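Kynurenine formamidase (Bacillus anthracis, PDB 4CO9) catalyses the zinc-dependent hydrolysis of N-formyl-L-kynurenine to L-kynurenine and formate in the kynurenine pathway of tryptophan degradation. Local coordinates at residues I19-L33 and N43-T55. Numbering follows the deposited sequence.
Sequences IATWPGDTPFSYEVL and NVGKLTMSIHTGT. With ZN (zinc ion), chain P.
Ser29 to Val32 and Val44 to Ser50 run antiparallel, their axes 4.7 Å apart at 167°, with Ser29-Thr48 and Glu31-Lys46 as hydrogen-bonded pairs. This two-stranded arm reaches across the homodimer: Leu47 to Met49 pair with a strand of the second subunit, so the sheet continues through the interface. On the face that carries Tyr30 and Leu47, Phe28 CZ comes within 3.5 Å of Leu47 CD1. Met49 runs alongside the Phe28 ring, its CB 3.8 Å from Phe28 CD2 and its SD in an oblique Met-aromatic contact. With CG turned anti to its backbone N (chi1 173°), Tyr30 carries its ring toward Gly45, and Tyr30 OH lies 3.6 Å from Gly45 CA. That hydroxyl is hydrogen-bonded to Asp200 of the second subunit. Beyond strand 44-50 the chain leads to His52 at the binuclear zinc site. His52 binds one zinc ion through ND1, together with His56, Asp58 and Glu175, while its NE2 is hydrogen-bonded to Asp200 of its own chain. Trp22, a substrate-binding residue, brings its ring edge to His52 O. Ser50 links this region to the type II turn from Trp22 to Asp25. Its OG accepts from His52 N in an ST turn and donates to Asp25 OD2 over 2.6 Å, on the syn side but 34° out of the carboxylate plane. The same OD2 accepts from a water that also donates to His52 O and accepts from Trp22 N at 2.7 Å.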
ATOM      1  N   ILE C  19     -13.300 -10.680   6.389  1.00 11.05           N
ATOM      2  CA  ILE C  19     -12.556  -9.952   7.407  1.00 10.66           C
ATOM      3  C   ILE C  19     -13.505  -9.181   8.322  1.00 10.64           C
ATOM      4  O   ILE C  19     -14.550  -8.725   7.900  1.00  9.85           O
ATOM      5  CB  ILE C  19     -11.497  -9.013   6.802  1.00 10.62           C
ATOM      6  CG1 ILE C  19     -10.452  -8.651   7.875  1.00 10.82           C
ATOM      7  CG2 ILE C  19     -12.118  -7.777   6.196  1.00 10.43           C
ATOM      8  CD1 ILE C  19      -9.246  -7.917   7.343  1.00 10.65           C
ATOM      9  N   ALA C  20     -13.123  -9.070   9.585  1.00 11.01           N
ATOM     10  CA  ALA C  20     -13.877  -8.303  10.564  1.00 11.25           C
ATOM     11  C   ALA C  20     -13.733  -6.807  10.332  1.00 11.36           C
ATOM     12  O   ALA C  20     -12.805  -6.351   9.650  1.00 10.84           O
ATOM     13  CB  ALA C  20     -13.410  -8.649  11.967  1.00 11.47           C
ATOM     14  N   THR C  21     -14.673  -6.055  10.883  1.00 11.30           N
ATOM     15  CA  THR C  21     -14.608  -4.598  10.913  1.00 11.63           C
ATOM     16  C   THR C  21     -15.049  -4.115  12.286  1.00 11.63           C
ATOM     17  O   THR C  21     -15.612  -4.880  13.064  1.00 11.10           O
ATOM     18  CB  THR C  21     -15.534  -3.973   9.859  1.00 12.26           C
ATOM     19  OG1 THR C  21     -16.881  -4.378  10.098  1.00 13.56           O
ATOM     20  CG2 THR C  21     -15.141  -4.396   8.445  1.00 12.48           C
ATOM     21  N   TRP C  22     -14.834  -2.839  12.575  1.00 11.96           N
ATOM     22  CA  TRP C  22     -15.418  -2.235  13.778  1.00 12.61           C
ATOM     23  C   TRP C  22     -16.938  -2.432  13.700  1.00 12.45           C
ATOM     24  O   TRP C  22     -17.488  -2.378  12.618  1.00 11.32           O
ATOM     25  CB  TRP C  22     -15.063  -0.751  13.866  1.00 13.83           C
ATOM     26  CG  TRP C  22     -13.668  -0.520  14.408  1.00 14.84           C
ATOM     27  CD1 TRP C  22     -12.506  -0.617  13.721  1.00 15.62           C
ATOM     28  CD2 TRP C  22     -13.313  -0.184  15.750  1.00 15.86           C
ATOM     29  NE1 TRP C  22     -11.433  -0.357  14.553  1.00 16.41           N
ATOM     30  CE2 TRP C  22     -11.908  -0.079  15.802  1.00 16.21           C
ATOM     31  CE3 TRP C  22     -14.048   0.044  16.907  1.00 16.62           C
ATOM     32  CZ2 TRP C  22     -11.214   0.236  16.978  1.00 17.72           C
ATOM     33  CZ3 TRP C  22     -13.363   0.371  18.080  1.00 17.54           C
ATOM     34  CH2 TRP C  22     -11.964   0.461  18.104  1.00 17.53           C
ATOM     35  N   PRO C  23     -17.619  -2.650  14.839  1.00 12.43           N
ATOM     36  CA  PRO C  23     -19.069  -2.839  14.838  1.00 11.85           C
ATOM     37  C   PRO C  23     -19.796  -1.705  14.115  1.00 11.06           C
ATOM     38  O   PRO C  23     -19.534  -0.528  14.381  1.00 10.33           O
ATOM     39  CB  PRO C  23     -19.431  -2.831  16.327  1.00 12.78           C
ATOM     40  CG  PRO C  23     -18.186  -3.250  17.021  1.00 12.95           C
ATOM     41  CD  PRO C  23     -17.035  -2.801  16.183  1.00 12.80           C
ATOM     42  N   GLY C  24     -20.636  -2.070  13.146  1.00 10.21           N
ATOM     43  CA  GLY C  24     -21.431  -1.105  12.390  1.00 10.04           C
ATOM     44  C   GLY C  24     -20.718  -0.409  11.224  1.00  9.53           C
ATOM     45  O   GLY C  24     -21.348   0.320  10.482  1.00  8.89           O
ATOM     46  N   ASP C  25     -19.403  -0.609  11.100  1.00  9.11           N
ATOM     47  CA  ASP C  25     -18.580   0.090  10.125  1.00  9.12           C
ATOM     48  C   ASP C  25     -18.816  -0.557   8.759  1.00  9.20           C
ATOM     49  O   ASP C  25     -19.419  -1.616   8.695  1.00  8.90           O
ATOM     50  CB  ASP C  25     -17.117  -0.024  10.542  1.00  9.05           C
ATOM     51  CG  ASP C  25     -16.247   1.052   9.936  1.00  9.14           C
ATOM     52  OD1 ASP C  25     -16.789   1.870   9.138  1.00  9.21           O
ATOM     53  OD2 ASP C  25     -15.022   1.040  10.242  1.00  9.17           O
ATOM     54  N   THR C  26     -18.380   0.093   7.686  1.00  9.01           N
ATOM     55  CA  THR C  26     -18.558  -0.442   6.349  1.00  9.16           C
ATOM     56  C   THR C  26     -18.023  -1.870   6.251  1.00  9.11           C
ATOM     57  O   THR C  26     -16.852  -2.080   6.509  1.00  8.66           O
ATOM     58  CB  THR C  26     -17.780   0.413   5.319  1.00  9.32           C
ATOM     59  OG1 THR C  26     -18.165   1.777   5.436  1.00  9.49           O
ATOM     60  CG2 THR C  26     -18.044  -0.061   3.911  1.00  9.51           C
ATOM     61  N   PRO C  27     -18.871  -2.853   5.872  1.00  9.67           N
ATOM     62  CA  PRO C  27     -18.325  -4.176   5.628  1.00  9.81           C
ATOM     63  C   PRO C  27     -17.368  -4.192   4.440  1.00  9.55           C
ATOM     64  O   PRO C  27     -17.558  -3.441   3.488  1.00  9.86           O
ATOM     65  CB  PRO C  27     -19.566  -5.034   5.314  1.00 10.15           C
ATOM     66  CG  PRO C  27     -20.717  -4.257   5.809  1.00 10.26           C
ATOM     67  CD  PRO C  27     -20.322  -2.821   5.618  1.00 10.11           C
ATOM     68  N   PHE C  28     -16.338  -5.020   4.506  1.00  9.15           N
ATOM     69  CA  PHE C  28     -15.402  -5.119   3.398  1.00  9.39           C
ATOM     70  C   PHE C  28     -16.082  -5.791   2.210  1.00  9.53           C
ATOM     71  O   PHE C  28     -16.750  -6.788   2.382  1.00  9.48           O
ATOM     72  CB  PHE C  28     -14.169  -5.939   3.763  1.00  9.24           C
ATOM     73  CG  PHE C  28     -13.195  -6.077   2.614  1.00  9.43           C
ATOM     74  CD1 PHE C  28     -13.338  -7.069   1.633  1.00  9.35           C
ATOM     75  CD2 PHE C  28     -12.147  -5.177   2.495  1.00  9.56           C
ATOM     76  CE1 PHE C  28     -12.445  -7.153   0.578  1.00  9.41           C
ATOM     77  CE2 PHE C  28     -11.256  -5.256   1.444  1.00  9.60           C
ATOM     78  CZ  PHE C  28     -11.393  -6.254   0.488  1.00  9.50           C
ATOM     79  N   SER C  29     -15.873  -5.243   1.026  1.00  9.68           N
ATOM     80  CA  SER C  29     -16.435  -5.802  -0.191  1.00 10.56           C
ATOM     81  C   SER C  29     -15.455  -5.711  -1.357  1.00 10.41           C
ATOM     82  O   SER C  29     -15.118  -4.613  -1.769  1.00 10.38           O
ATOM     83  CB  SER C  29     -17.722  -5.021  -0.531  1.00 11.20           C
ATOM     84  OG  SER C  29     -18.210  -5.406  -1.779  1.00 12.93           O
ATOM     85  N   TYR C  30     -15.003  -6.856  -1.873  1.00 10.12           N
ATOM     86  CA  TYR C  30     -14.460  -6.903  -3.226  1.00 10.16           C
ATOM     87  C   TYR C  30     -15.427  -7.684  -4.104  1.00 10.55           C
ATOM     88  O   TYR C  30     -15.810  -8.801  -3.759  1.00 10.46           O
ATOM     89  CB  TYR C  30     -13.053  -7.532  -3.320  1.00  9.86           C
ATOM     90  CG  TYR C  30     -12.683  -7.665  -4.782  1.00 10.13           C
ATOM     91  CD1 TYR C  30     -12.133  -6.604  -5.483  1.00 10.18           C
ATOM     92  CD2 TYR C  30     -12.981  -8.817  -5.488  1.00 10.16           C
ATOM     93  CE1 TYR C  30     -11.853  -6.682  -6.842  1.00 10.33           C
ATOM     94  CE2 TYR C  30     -12.716  -8.904  -6.844  1.00 10.51           C
ATOM     95  CZ  TYR C  30     -12.154  -7.849  -7.523  1.00 10.51           C
ATOM     96  OH  TYR C  30     -11.903  -7.979  -8.880  1.00 11.08           O
ATOM     97  N   GLU C  31     -15.825  -7.093  -5.224  1.00 11.21           N
ATOM     98  CA  GLU C  31     -16.708  -7.776  -6.177  1.00 12.01           C
ATOM     99  C   GLU C  31     -16.263  -7.535  -7.615  1.00 12.25           C
ATOM    100  O   GLU C  31     -15.748  -6.462  -7.921  1.00 12.01           O
ATOM    101  CB  GLU C  31     -18.221  -7.453  -5.876  0.50 12.35           C
ATOM    102  CG  GLU C  31     -18.764  -7.861  -4.460  0.60 12.55           C
ATOM    103  CD  GLU C  31     -18.724  -9.358  -4.146  0.60 12.56           C
ATOM    104  OE1 GLU C  31     -18.837 -10.213  -5.052  0.60 12.74           O
ATOM    105  OE2 GLU C  31     -18.596  -9.668  -2.963  0.60 12.33           O
ATOM    106  N   VAL C  32     -16.434  -8.552  -8.464  1.00 12.28           N
ATOM    107  CA  VAL C  32     -16.312  -8.411  -9.907  1.00 13.20           C
ATOM    108  C   VAL C  32     -17.654  -7.883 -10.412  1.00 13.24           C
ATOM    109  O   VAL C  32     -18.669  -8.590 -10.381  1.00 13.93           O
ATOM    110  CB  VAL C  32     -15.989  -9.748 -10.610  1.00 13.26           C
ATOM    111  CG1 VAL C  32     -15.846  -9.560 -12.117  1.00 13.56           C
ATOM    112  CG2 VAL C  32     -14.720 -10.345 -10.039  1.00 13.39           C
ATOM    113  N   LEU C  33     -17.675  -6.623 -10.805  1.00 13.61           N
ATOM    114  CA  LEU C  33     -18.901  -6.003 -11.324  1.00 13.94           C
ATOM    115  C   LEU C  33     -19.263  -6.519 -12.700  1.00 14.11           C
ATOM    116  O   LEU C  33     -20.432  -6.667 -13.036  1.00 13.78           O
ATOM    117  CB  LEU C  33     -18.759  -4.499 -11.460  1.00 15.26           C
ATOM    118  CG  LEU C  33     -18.641  -3.632 -10.212  1.00 15.98           C
ATOM    119  CD1 LEU C  33     -18.572  -2.143 -10.535  1.00 16.14           C
ATOM    120  CD2 LEU C  33     -19.797  -3.921  -9.278  1.00 16.20           C
ATOM    121  N   ASN C  43     -11.862  -8.455 -16.329  1.00 10.55           N
ATOM    122  CA  ASN C  43     -12.630  -8.503 -15.100  1.00 10.63           C
ATOM    123  C   ASN C  43     -12.555  -7.140 -14.422  1.00 11.42           C
ATOM    124  O   ASN C  43     -11.486  -6.680 -14.105  1.00 10.85           O
ATOM    125  CB  ASN C  43     -12.092  -9.617 -14.206  1.00 10.26           C
ATOM    126  CG  ASN C  43     -12.367 -10.991 -14.789  1.00  9.92           C
ATOM    127  OD1 ASN C  43     -13.521 -11.336 -15.032  1.00  9.49           O
ATOM    128  ND2 ASN C  43     -11.320 -11.746 -15.070  1.00  9.79           N
ATOM    129  N   VAL C  44     -13.710  -6.506 -14.244  1.00 12.67           N
ATOM    130  CA  VAL C  44     -13.775  -5.159 -13.700  1.00 13.74           C
ATOM    131  C   VAL C  44     -14.311  -5.256 -12.290  1.00 13.75           C
ATOM    132  O   VAL C  44     -15.452  -5.675 -12.066  1.00 14.86           O
ATOM    133  CB  VAL C  44     -14.657  -4.257 -14.571  1.00 14.39           C
ATOM    134  CG1 VAL C  44     -14.806  -2.875 -13.935  1.00 15.03           C
ATOM    135  CG2 VAL C  44     -14.024  -4.149 -15.955  1.00 14.87           C
ATOM    136  N   GLY C  45     -13.492  -4.803 -11.357  1.00 14.14           N
ATOM    137  CA  GLY C  45     -13.707  -5.024  -9.950  1.00 14.33           C
ATOM    138  C   GLY C  45     -14.147  -3.745  -9.280  1.00 14.34           C
ATOM    139  O   GLY C  45     -14.019  -2.644  -9.844  1.00 15.31           O
ATOM    140  N   LYS C  46     -14.693  -3.901  -8.086  1.00 13.15           N
ATOM    141  CA  LYS C  46     -14.948  -2.765  -7.228  1.00 12.58           C
ATOM    142  C   LYS C  46     -14.602  -3.090  -5.785  1.00 11.48           C
ATOM    143  O   LYS C  46     -15.032  -4.099  -5.275  1.00 10.63           O
ATOM    144  CB  LYS C  46     -16.412  -2.417  -7.360  1.00 13.41           C
ATOM    145  CG  LYS C  46     -16.878  -1.272  -6.484  1.00 14.01           C
ATOM    146  CD  LYS C  46     -18.365  -1.064  -6.693  1.00 15.12           C
ATOM    147  CE  LYS C  46     -18.850   0.173  -5.999  1.00 16.08           C
ATOM    148  NZ  LYS C  46     -20.329   0.283  -6.145  1.00 16.90           N
ATOM    149  N   LEU C  47     -13.852  -2.192  -5.151  1.00 10.81           N
ATOM    150  CA  LEU C  47     -13.429  -2.307  -3.775  1.00 10.78           C
ATOM    151  C   LEU C  47     -14.184  -1.278  -2.939  1.00 10.53           C
ATOM    152  O   LEU C  47     -14.167  -0.074  -3.245  1.00 10.44           O
ATOM    153  CB  LEU C  47     -11.923  -2.059  -3.674  1.00 11.09           C
ATOM    154  CG  LEU C  47     -11.251  -2.110  -2.297  1.00 11.28           C
ATOM    155  CD1 LEU C  47     -11.374  -3.508  -1.702  1.00 11.68           C
ATOM    156  CD2 LEU C  47      -9.797  -1.711  -2.436  1.00 11.38           C
ATOM    157  N   THR C  48     -14.845  -1.759  -1.889  1.00 10.01           N
ATOM    158  CA  THR C  48     -15.511  -0.910  -0.910  1.00  9.81           C
ATOM    159  C   THR C  48     -15.056  -1.340   0.483  1.00  9.39           C
ATOM    160  O   THR C  48     -15.165  -2.513   0.827  1.00  9.19           O
ATOM    161  CB  THR C  48     -17.042  -1.062  -1.020  1.00 10.01           C
ATOM    162  OG1 THR C  48     -17.456  -0.754  -2.356  1.00 10.12           O
ATOM    163  CG2 THR C  48     -17.754  -0.090  -0.070  1.00 10.70           C
ATOM    164  N   MET C  49     -14.557  -0.411   1.287  1.00  8.90           N
ATOM    165  CA  MET C  49     -14.094  -0.755   2.621  1.00  8.75           C
ATOM    166  C   MET C  49     -14.012   0.444   3.558  1.00  8.30           C
ATOM    167  O   MET C  49     -13.921   1.596   3.107  1.00  8.15           O
ATOM    168  CB  MET C  49     -12.700  -1.413   2.545  1.00  8.94           C
ATOM    169  CG  MET C  49     -11.595  -0.490   2.039  1.00  9.00           C
ATOM    170  SD  MET C  49     -10.021  -1.343   1.682  1.00  9.45           S
ATOM    171  CE  MET C  49      -9.603  -1.867   3.318  1.00  9.28           C
ATOM    172  N   SER C  50     -14.070   0.166   4.862  1.00  7.91           N
ATOM    173  CA  SER C  50     -13.640   1.139   5.860  1.00  7.75           C
ATOM    174  C   SER C  50     -12.133   1.261   5.787  1.00  7.48           C
ATOM    175  O   SER C  50     -11.445   0.276   5.554  1.00  7.37           O
ATOM    176  CB  SER C  50     -14.023   0.723   7.272  1.00  7.78           C
ATOM    177  OG  SER C  50     -13.427   1.595   8.231  1.00  7.72           O
ATOM    178  N   ILE C  51     -11.632   2.469   6.009  1.00  7.52           N
ATOM    179  CA  ILE C  51     -10.198   2.742   6.164  1.00  7.49           C
ATOM    180  C   ILE C  51      -9.542   1.833   7.230  1.00  7.86           C
ATOM    181  O   ILE C  51      -8.397   1.338   7.064  1.00  8.09           O
ATOM    182  CB  ILE C  51     -10.041   4.239   6.507  1.00  7.32           C
ATOM    183  CG1 ILE C  51     -10.408   5.097   5.268  1.00  7.18           C
ATOM    184  CG2 ILE C  51      -8.630   4.539   6.997  1.00  7.25           C
ATOM    185  CD1 ILE C  51      -9.460   4.981   4.065  1.00  7.12           C
ATOM    186  N   HIS C  52     -10.286   1.579   8.296  1.00  8.12           N
ATOM    187  CA  HIS C  52      -9.746   0.873   9.450  1.00  8.48           C
ATOM    188  C   HIS C  52     -10.120  -0.599   9.384  1.00  8.66           C
ATOM    189  O   HIS C  52     -10.766  -1.145  10.274  1.00  9.60           O
ATOM    190  CB  HIS C  52     -10.251   1.547  10.732  1.00  8.59           C
ATOM    191  CG  HIS C  52      -9.941   3.014  10.784  1.00  8.50           C
ATOM    192  ND1 HIS C  52      -8.856   3.531  11.462  1.00  8.59           N
ATOM    193  CD2 HIS C  52     -10.557   4.069  10.206  1.00  8.42           C
ATOM    194  CE1 HIS C  52      -8.812   4.841  11.298  1.00  8.63           C
ATOM    195  NE2 HIS C  52      -9.836   5.192  10.541  1.00  8.57           N
ATOM    196  N   THR C  53      -9.705  -1.244   8.305  1.00  8.36           N
ATOM    197  CA  THR C  53      -9.944  -2.659   8.083  1.00  8.03           C
ATOM    198  C   THR C  53      -8.606  -3.297   7.830  1.00  7.51           C
ATOM    199  O   THR C  53      -7.835  -2.803   7.029  1.00  7.53           O
ATOM    200  CB  THR C  53     -10.829  -2.880   6.835  1.00  8.20           C
ATOM    201  OG1 THR C  53     -12.022  -2.127   6.983  1.00  8.12           O
ATOM    202  CG2 THR C  53     -11.194  -4.352   6.640  1.00  8.26           C
ATOM    203  N   GLY C  54      -8.359  -4.428   8.481  1.00  7.22           N
ATOM    204  CA  GLY C  54      -7.124  -5.148   8.297  1.00  6.96           C
ATOM    205  C   GLY C  54      -5.968  -4.323   8.796  1.00  6.81           C
ATOM    206  O   GLY C  54      -6.136  -3.430   9.635  1.00  6.81           O
ATOM    207  N   THR C  55      -4.797  -4.591   8.245  1.00  6.71           N
ATOM    208  CA  THR C  55      -3.583  -3.906   8.632  1.00  6.75           C
ATOM    209  C   THR C  55      -3.629  -2.505   8.038  1.00  6.72           C
ATOM    210  O   THR C  55      -3.785  -2.345   6.827  1.00  6.38           O
ATOM    211  CB  THR C  55      -2.365  -4.690   8.126  1.00  6.85           C
ATOM    212  OG1 THR C  55      -2.475  -6.045   8.578  1.00  6.82           O
ATOM    213  CG2 THR C  55      -1.081  -4.095   8.656  1.00  6.94           C
TER
HETATM  214 ZN    ZN P 402      -7.380   2.686  12.842  1.00 22.07          ZN
HETATM  215  O   HOH W   1     -10.341  -5.531  10.326  1.00  6.46           O
HETATM  216  O   HOH W   2     -13.737  -1.312  10.574  1.00 11.78           O
HETATM  217  O   HOH W   3     -17.326  -3.781  -3.675  1.00 23.38           O
HETATM  218  O   HOH W   4      -8.226   3.375  14.580  1.00  9.58           O